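Side-chain contacts in hypothetical protein BA_2335 (PDB 4H4N), which is of unknown function but folds into a compact all-beta domain in which two antiparallel sheets pack against each other: residues 21-26 with 30-35; 9-14 with 55-60; 36-39 with 43-46. One frame throughout, in Å; residues are numbered along the deposited sequence.

Contact 1. Residues 21-26 with 30-35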
loop_
_atom_site.group_PDB
_atom_site.type_symbol
_atom_site.label_atom_id
_atom_site.label_comp_id
_atom_site.label_asym_id
_atom_site.label_seq_id
_atom_site.Cartn_x
_atom_site.Cartn_y
_atom_site.Cartn_z
ATOM N N VAL A 21 0.191 1.765 2.161
ATOM C CA VAL A 21 0.429 2.811 1.184
ATOM C C VAL A 21 -0.114 4.115 1.765
ATOM O O VAL A 21 -1.284 4.195 2.118
ATOM C CB VAL A 21 -0.283 2.499 -0.148
ATOM C CG1 VAL A 21 0.024 3.565 -1.185
ATOM C CG2 VAL A 21 0.096 1.101 -0.659
ATOM N N THR A 22 0.746 5.116 1.886
ATOM C CA THR A 22 0.357 6.425 2.377
ATOM C C THR A 22 0.387 7.419 1.233
ATOM O O THR A 22 1.375 7.519 0.516
ATOM C CB THR A 22 1.306 6.890 3.495
ATOM O OG1 THR A 22 1.320 5.921 4.543
ATOM C CG2 THR A 22 0.851 8.215 4.059
ATOM N N PHE A 23 -0.708 8.148 1.068
ATOM C CA PHE A 23 -0.833 9.193 0.061
ATOM C C PHE A 23 -0.592 10.543 0.711
ATOM O O PHE A 23 -1.130 10.824 1.786
ATOM C CB PHE A 23 -2.241 9.164 -0.556
ATOM C CG PHE A 23 -2.501 7.926 -1.380
ATOM C CD1 PHE A 23 -2.096 7.865 -2.696
ATOM C CD2 PHE A 23 -3.129 6.824 -0.853
ATOM C CE1 PHE A 23 -2.327 6.732 -3.475
ATOM C CE2 PHE A 23 -3.355 5.687 -1.622
ATOM C CZ PHE A 23 -2.954 5.652 -2.930
ATOM N N PHE A 24 0.205 11.374 0.049
ATOM C CA PHE A 24 0.621 12.679 0.546
ATOM C C PHE A 24 0.209 13.777 -0.403
ATOM O O PHE A 24 0.125 13.581 -1.611
ATOM C CB PHE A 24 2.157 12.737 0.684
ATOM C CG PHE A 24 2.726 11.792 1.710
ATOM C CD1 PHE A 24 2.884 12.166 3.034
ATOM C CD2 PHE A 24 3.091 10.497 1.357
ATOM C CE1 PHE A 24 3.404 11.290 3.963
ATOM C CE2 PHE A 24 3.618 9.633 2.294
ATOM C CZ PHE A 24 3.790 10.037 3.592
ATOM N N GLY A 25 -0.003 14.966 0.160
ATOM C CA GLY A 25 -0.327 16.146 -0.613
ATOM C C GLY A 25 0.861 17.074 -0.802
ATOM O O GLY A 25 2.006 16.740 -0.502
ATOM N N PRO A 26 0.590 18.286 -1.316
ATOM C CA PRO A 26 1.670 19.207 -1.717
ATOM C C PRO A 26 2.548 19.666 -0.589
ATOM O O PRO A 26 3.709 19.990 -0.805
ATOM C CB PRO A 26 0.932 20.415 -2.306
ATOM C CG PRO A 26 -0.469 20.274 -1.924
ATOM C CD PRO A 26 -0.736 18.820 -1.666
ATOM N N VAL A 30 -0.273 13.923 5.199
ATOM C CA VAL A 30 -0.910 12.657 4.916
ATOM C C VAL A 30 -2.367 12.895 4.557
ATOM O O VAL A 30 -3.107 13.538 5.307
ATOM C CB VAL A 30 -0.832 11.722 6.121
ATOM C CG1 VAL A 30 -1.644 10.460 5.857
ATOM C CG2 VAL A 30 0.592 11.389 6.431
ATOM N N ILE A 31 -2.768 12.419 3.387
ATOM C CA ILE A 31 -4.153 12.492 2.937
ATOM C C ILE A 31 -4.915 11.279 3.472
ATOM O O ILE A 31 -5.945 11.426 4.116
ATOM C CB ILE A 31 -4.255 12.556 1.414
ATOM C CG1 ILE A 31 -3.478 13.754 0.864
ATOM C CG2 ILE A 31 -5.703 12.621 0.968
ATOM C CD1 ILE A 31 -3.259 13.679 -0.623
ATOM N N THR A 32 -4.420 10.079 3.177
ATOM C CA THR A 32 -5.029 8.853 3.665
ATOM C C THR A 32 -4.039 7.727 3.506
ATOM O O THR A 32 -2.949 7.895 2.966
ATOM C CB THR A 32 -6.347 8.512 2.947
ATOM O OG1 THR A 32 -7.100 7.583 3.727
ATOM C CG2 THR A 32 -6.133 7.963 1.563
ATOM N N ASN A 33 -4.441 6.577 4.017
ATOM C CA ASN A 33 -3.684 5.369 3.953
ATOM C C ASN A 33 -4.572 4.249 3.451
ATOM O O ASN A 33 -5.765 4.219 3.737
ATOM C CB ASN A 33 -3.270 5.009 5.378
ATOM C CG ASN A 33 -2.567 6.143 6.084
ATOM O OD1 ASN A 33 -1.385 6.331 5.909
ATOM N ND2 ASN A 33 -3.294 6.897 6.896
ATOM N N VAL A 34 -3.980 3.324 2.707
ATOM C CA VAL A 34 -4.646 2.093 2.338
ATOM C C VAL A 34 -3.679 0.945 2.631
ATOM O O VAL A 34 -2.472 1.164 2.786
ATOM C CB VAL A 34 -5.126 2.073 0.880
ATOM C CG1 VAL A 34 -6.098 3.226 0.615
ATOM C CG2 VAL A 34 -4.009 2.105 -0.064
ATOM N N SER A 35 -4.179 -0.266 2.722
ATOM C CA SER A 35 -3.315 -1.382 2.993
ATOM C C SER A 35 -3.805 -2.634 2.314
ATOM O O SER A 35 -4.975 -2.761 1.950
ATOM C CB SER A 35 -3.151 -1.577 4.485
ATOM O OG SER A 35 -4.395 -1.881 5.098
#

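Contact 2. Residues 9-14 with 55-60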
loop_
_atom_site.group_PDB
_atom_site.type_symbol
_atom_site.label_atom_id
_atom_site.label_comp_id
_atom_site.label_asym_id
_atom_site.label_seq_id
_atom_site.Cartn_x
_atom_site.Cartn_y
_atom_site.Cartn_z
ATOM N N ILE A 9 -3.334 1.610 -9.560
ATOM C CA ILE A 9 -1.923 1.629 -9.177
ATOM C C ILE A 9 -1.659 0.219 -8.652
ATOM O O ILE A 9 -2.395 -0.273 -7.791
ATOM C CB ILE A 9 -1.574 2.688 -8.102
ATOM C CG1 ILE A 9 -2.074 4.072 -8.498
ATOM C CG2 ILE A 9 -0.074 2.710 -7.873
ATOM C CD1 ILE A 9 -2.013 5.065 -7.350
ATOM N N ALA A 10 -0.613 -0.427 -9.170
ATOM C CA ALA A 10 -0.275 -1.798 -8.809
ATOM C C ALA A 10 0.818 -1.810 -7.761
ATOM O O ALA A 10 1.759 -1.021 -7.820
ATOM C CB ALA A 10 0.181 -2.564 -10.049
ATOM N N PHE A 11 0.720 -2.778 -6.853
ATOM C CA PHE A 11 1.662 -2.970 -5.759
ATOM C C PHE A 11 2.013 -4.436 -5.586
ATOM O O PHE A 11 1.163 -5.297 -5.670
ATOM C CB PHE A 11 1.061 -2.464 -4.448
ATOM C CG PHE A 11 0.809 -1.012 -4.449
ATOM C CD1 PHE A 11 1.841 -0.138 -4.182
ATOM C CD2 PHE A 11 -0.432 -0.505 -4.745
ATOM C CE1 PHE A 11 1.646 1.220 -4.219
ATOM C CE2 PHE A 11 -0.649 0.858 -4.762
ATOM C CZ PHE A 11 0.396 1.720 -4.509
ATOM N N LYS A 12 3.284 -4.703 -5.336
ATOM C CA LYS A 12 3.735 -6.052 -5.025
ATOM C C LYS A 12 3.818 -6.178 -3.515
ATOM O O LYS A 12 4.550 -5.441 -2.858
ATOM C CB LYS A 12 5.095 -6.334 -5.646
ATOM C CG LYS A 12 5.577 -7.747 -5.393
ATOM C CD LYS A 12 6.777 -8.095 -6.247
ATOM C CE LYS A 12 7.983 -7.244 -5.909
ATOM N NZ LYS A 12 9.127 -7.525 -6.784
ATOM N N VAL A 13 3.084 -7.113 -2.958
ATOM C CA VAL A 13 3.075 -7.331 -1.534
ATOM C C VAL A 13 3.967 -8.531 -1.250
ATOM O O VAL A 13 3.725 -9.617 -1.764
ATOM C CB VAL A 13 1.679 -7.564 -0.985
ATOM C CG1 VAL A 13 1.711 -7.607 0.532
ATOM C CG2 VAL A 13 0.713 -6.487 -1.491
ATOM N N PRO A 14 5.009 -8.363 -0.431
ATOM C CA PRO A 14 5.877 -9.504 -0.163
ATOM C C PRO A 14 5.166 -10.616 0.586
ATOM O O PRO A 14 4.090 -10.412 1.154
ATOM C CB PRO A 14 6.996 -8.897 0.700
ATOM C CG PRO A 14 6.985 -7.457 0.394
ATOM C CD PRO A 14 5.540 -7.123 0.156
ATOM N N THR A 55 -0.382 13.824 -4.414
ATOM C CA THR A 55 0.857 14.310 -4.976
ATOM C C THR A 55 1.902 13.194 -5.101
ATOM O O THR A 55 2.552 13.072 -6.145
ATOM C CB THR A 55 1.368 15.492 -4.151
ATOM O OG1 THR A 55 0.369 16.535 -4.161
ATOM C CG2 THR A 55 2.657 16.008 -4.686
ATOM N N LYS A 56 2.073 12.412 -4.043
ATOM C CA LYS A 56 2.932 11.231 -4.126
ATOM C C LYS A 56 2.410 10.206 -3.134
ATOM O O LYS A 56 1.555 10.511 -2.304
ATOM C CB LYS A 56 4.400 11.522 -3.810
ATOM C CG LYS A 56 4.655 11.849 -2.370
ATOM C CD LYS A 56 6.122 11.668 -2.008
ATOM C CE LYS A 56 6.357 11.926 -0.533
ATOM N NZ LYS A 56 7.790 11.660 -0.182
ATOM N N TYR A 57 2.895 8.974 -3.269
ATOM C CA TYR A 57 2.652 7.966 -2.262
ATOM C C TYR A 57 3.985 7.378 -1.828
ATOM O O TYR A 57 4.987 7.463 -2.533
ATOM C CB TYR A 57 1.682 6.865 -2.748
ATOM C CG TYR A 57 2.217 5.998 -3.843
ATOM C CD1 TYR A 57 3.070 4.949 -3.552
ATOM C CD2 TYR A 57 1.880 6.210 -5.157
ATOM C CE1 TYR A 57 3.617 4.157 -4.544
ATOM C CE2 TYR A 57 2.404 5.403 -6.169
ATOM C CZ TYR A 57 3.270 4.376 -5.852
ATOM O OH TYR A 57 3.782 3.586 -6.860
ATOM N N GLU A 58 3.968 6.772 -0.652
ATOM C CA GLU A 58 5.086 5.966 -0.162
ATOM C C GLU A 58 4.513 4.667 0.381
ATOM O O GLU A 58 3.336 4.578 0.702
ATOM C CB GLU A 58 5.873 6.681 0.930
ATOM C CG GLU A 58 6.451 8.004 0.508
ATOM C CD GLU A 58 7.626 7.935 -0.462
ATOM O OE1 GLU A 58 8.117 6.844 -0.804
ATOM O OE2 GLU A 58 8.063 9.029 -0.884
ATOM N N THR A 59 5.349 3.653 0.477
ATOM C CA THR A 59 4.945 2.356 0.962
ATOM C C THR A 59 5.801 1.889 2.122
ATOM O O THR A 59 6.982 2.235 2.245
ATOM C CB THR A 59 4.992 1.294 -0.156
ATOM O OG1 THR A 59 6.335 1.113 -0.594
ATOM C CG2 THR A 59 4.144 1.693 -1.332
ATOM N N GLU A 60 5.194 1.053 2.950
ATOM C CA GLU A 60 5.829 0.383 4.065
ATOM C C GLU A 60 5.383 -1.066 4.066
ATOM O O GLU A 60 4.236 -1.362 3.774
ATOM C CB GLU A 60 5.373 0.986 5.416
ATOM C CG GLU A 60 5.838 2.379 5.662
ATOM C CD GLU A 60 5.156 2.985 6.851
ATOM O OE1 GLU A 60 3.936 3.272 6.742
ATOM O OE2 GLU A 60 5.829 3.239 7.880
#

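Contact 3. Residues 36-39 with 43-46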
loop_
_atom_site.group_PDB
_atom_site.type_symbol
_atom_site.label_atom_id
_atom_site.label_comp_id
_atom_site.label_asym_id
_atom_site.label_seq_id
_atom_site.Cartn_x
_atom_site.Cartn_y
_atom_site.Cartn_z
ATOM N N ILE A 36 -2.872 -3.548 2.111
ATOM C CA ILE A 36 -3.085 -4.773 1.367
ATOM C C ILE A 36 -2.373 -5.910 2.082
ATOM O O ILE A 36 -1.181 -5.799 2.366
ATOM C CB ILE A 36 -2.525 -4.682 -0.073
ATOM C CG1 ILE A 36 -2.970 -3.391 -0.791
ATOM C CG2 ILE A 36 -2.896 -5.947 -0.840
ATOM C CD1 ILE A 36 -2.168 -3.115 -2.055
ATOM N N ILE A 37 -3.063 -7.004 2.340
ATOM C CA ILE A 37 -2.433 -8.153 2.957
ATOM C C ILE A 37 -2.088 -9.239 1.947
ATOM O O ILE A 37 -2.776 -9.435 0.945
ATOM C CB ILE A 37 -3.254 -8.749 4.106
ATOM C CG1 ILE A 37 -4.577 -9.291 3.638
ATOM C CG2 ILE A 37 -3.393 -7.735 5.239
ATOM C CD1 ILE A 37 -5.342 -10.015 4.714
ATOM N N ASN A 38 -1.018 -9.957 2.244
ATOM C CA ASN A 38 -0.626 -11.135 1.502
ATOM C C ASN A 38 -0.210 -12.221 2.477
ATOM O O ASN A 38 0.903 -12.218 2.973
ATOM C CB ASN A 38 0.503 -10.844 0.533
ATOM C CG ASN A 38 0.931 -12.079 -0.215
ATOM O OD1 ASN A 38 0.184 -13.064 -0.297
ATOM N ND2 ASN A 38 2.138 -12.045 -0.760
ATOM N N GLN A 39 -1.125 -13.152 2.725
ATOM C CA GLN A 39 -0.859 -14.239 3.641
ATOM C C GLN A 39 -0.015 -15.356 3.002
ATOM O O GLN A 39 0.389 -16.282 3.711
ATOM C CB GLN A 39 -2.178 -14.847 4.127
ATOM C CG GLN A 39 -2.951 -15.711 3.110
ATOM C CD GLN A 39 -3.792 -14.954 2.115
ATOM O OE1 GLN A 39 -3.723 -13.727 1.968
ATOM N NE2 GLN A 39 -4.634 -15.698 1.434
ATOM N N PRO A 43 5.268 -13.676 -3.389
ATOM C CA PRO A 43 4.817 -12.292 -3.578
ATOM C C PRO A 43 3.560 -12.260 -4.400
ATOM O O PRO A 43 3.322 -13.142 -5.237
ATOM C CB PRO A 43 5.972 -11.626 -4.342
ATOM C CG PRO A 43 7.071 -12.636 -4.432
ATOM C CD PRO A 43 6.531 -13.962 -4.088
ATOM N N LYS A 44 2.738 -11.249 -4.165
ATOM C CA LYS A 44 1.488 -11.120 -4.876
ATOM C C LYS A 44 1.230 -9.678 -5.265
ATOM O O LYS A 44 1.460 -8.772 -4.481
ATOM C CB LYS A 44 0.360 -11.669 -4.015
ATOM C CG LYS A 44 0.434 -13.186 -3.856
ATOM C CD LYS A 44 0.201 -13.917 -5.177
ATOM C CE LYS A 44 0.748 -15.337 -5.149
ATOM N NZ LYS A 44 2.189 -15.404 -5.437
ATOM N N CYS A 45 0.750 -9.469 -6.485
ATOM C CA CYS A 45 0.437 -8.143 -6.973
ATOM C C CYS A 45 -1.042 -7.862 -6.750
ATOM O O CYS A 45 -1.891 -8.723 -6.971
ATOM C CB CYS A 45 0.794 -8.052 -8.472
ATOM S SG CYS A 45 0.578 -6.435 -9.229
ATOM N N GLN A 46 -1.343 -6.646 -6.308
ATOM C CA GLN A 46 -2.710 -6.178 -6.121
ATOM C C GLN A 46 -2.802 -4.755 -6.614
ATOM O O GLN A 46 -1.879 -3.964 -6.395
ATOM C CB GLN A 46 -3.072 -6.199 -4.630
ATOM C CG GLN A 46 -4.313 -5.420 -4.221
ATOM C CD GLN A 46 -5.551 -6.217 -4.438
ATOM O OE1 GLN A 46 -5.585 -7.415 -4.140
ATOM N NE2 GLN A 46 -6.604 -5.563 -4.918
#

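Contact 1. Residues 21-26 with 30-35
The ring of Phe-23 presents its edge to Thr-32 and Val-34: near the ring plane lie Thr-32 O and Val-34 CG2, the latter 4.0 Å from Phe-23 CE2. The ring also meets Tyr-54 edge-to-face. Phe-24, on the other face of the sheet, is approached obliquely by Val-30, whose CG2 stops 3.7 Å from Phe-24 CE1, and Lys-56 makes a cation-pi contact with the same ring. These residues belong to a beta hairpin of strands 17-24 and 30-38, with the contact at its turn end. Val-21 N gives a hydrogen bond to Val-34 O and Val-34 N returns one to Val-21 O, making them a hydrogen-bonded antiparallel pair. Phe-23 N gives a further hydrogen bond to Thr-32 O. Val-34 holds CG2 between its own backbone N and carbonyl carbon, which carries that methyl to 3.7 Å from Val-21 CB as well as to the Phe-23 ring. On the Phe-24 side, Thr-22 and Asn-33 lie alongside each other, pointing the same way, while Thr-22 CG2 meets Val-30 CG1 at 3.8 Å, the two side chains crossing at about a right angle. Toward the turn, Ile-31 departs from the extended strand, with psi of -56°, while its N makes a hydrogen bond to Phe-23 O. Its side chain leans over the partner backbone, with Ile-31 CD1 3.5 Å from Phe-24 C.

Contact 2. Residues 9-14 with 55-60
Tyr-57 reaches from strand 56-60 to Phe-11 and Ile-9 of strand 9-13, and it is the side chain to follow. Its CB points toward the other segment and packs against Thr-22 O of the neighbouring strand in its own sheet. With chi1 at 67°, CG sits between the backbone N and the carbonyl carbon, and the ring slides past Phe-11 with the two side chains running in opposite directions. Tyr-57 CD1 comes first, 4.0 Å from Phe-11 CE1. The next atom out, Tyr-57 CE1, approaches that same Phe-11 CE1 to 3.6 Å and lies near the Phe-11 ring plane. Phe-11 CZ stands over one face of the tyrosine, offset toward the rim. This is a T-shaped stack, the edge of Phe-11 against the face of Tyr-57, with ring planes at 74°. It bridges the two layers of a beta sandwich: the axes of 9-13 and 56-60 approach to 10.0 Å, and the strands belong to different sheets and exchange no hydrogen bonds. At the other edge of the ring, and on the same side of its plane as Phe-11, Tyr-57 CE2 meets Ile-9 CG2 obliquely at 4.0 Å. Tyr-57 CZ is 3.9 Å from Phe-11 CE1, and at the tip Tyr-57 OH lies 4.1 Å from Ile-9 CG2. Thr-59 adds its CG2, 3.8 Å from Phe-11 CE1. Leu-19, Val-21 and Ile-36 also pack on Phe-11. Thr-55 and Lys-56 both face Phe-24 in a classic beta bulge. From the bulge, Lys-56 NZ forms a salt bridge to Glu-58 OE2, 2.7 Å long, using the oxygen's anti lone pair.

Contact 3. Residues 36-39 with 43-46
A beta arch joins the two sheets here: strand 30-38 ends, a short loop crosses over, and strand 44-48 begins in the other layer, which brings Asn-38 against Lys-44 and Ile-36 against Gln-46. Nothing in the two segments is hydrogen-bonded across the gap. Asn-38 is buried and its CG is anti to the backbone N (chi1 179°), which carries the amide toward Lys-44. Lys-44 crosses it at about a right angle, and the methylene CG does the touching: Lys-44 CG is 3.6 Å from Asn-38 OD1 and 3.7 Å from Asn-38 ND2, nearly the same distance from both ends of the amide. This is one of two modelled Lys-44 conformers, so these details are less certain. The amide's polar atoms have their partners just outside the two segments. Asn-38 ND2 donates to Thr-42 O and to Val-13 O, with a weak further bond to Pro-14 O, while Asn-38 OD1 accepts from Leu-40 N; gripped at both atoms, the amide is fixed in rotation and ties the loop to the end of strand 9-13. Farther along, the contact turns apolar. Ile-36 reaches Gln-46 with two methyls, CG2 at 3.7 Å and CD1 at 3.8 Å from Gln-46 CG. Gln-46 CG, anti to the backbone N (chi1 165°), lies against Ile-36; the bend at chi2 (83°) then turns the amide off. Cys-45, between Lys-44 and Gln-46 in sequence, points its CB away and is covalently linked to beta-mercaptoethanol, probably acquired from the crystallisation liquor. Ile-36 pairs in its own sheet with Leu-19, and Gln-46 pairs with Phe-11 in the other. Consecutive strands that face each other through their side chains, each bonded to a different partner, are what defines a beta arch in a sandwich.

Overall arrangement
Contact 1 works within one sheet, where backbone hydrogen bonds set the pairing and side chains fill both faces. Contacts 2 and 3 run between the sheets, meeting mainly through side chains, without hydrogen bonds between their segments. Contact 2 is the most central, its centre about 4 Å from that of the chain against about 9 and 10 Å for contacts 1 and 3, and is aromatic and apolar; contact 3 combines a buried amide with aliphatic stems. Contacts 1 and 3 share strand 30-38 on opposite sides of the centre. Contact 2 adjoins contact 1 where strand 56-63 pairs with 17-24, and contact 3 where strand 9-13 pairs with 44-48. All three are partly buried.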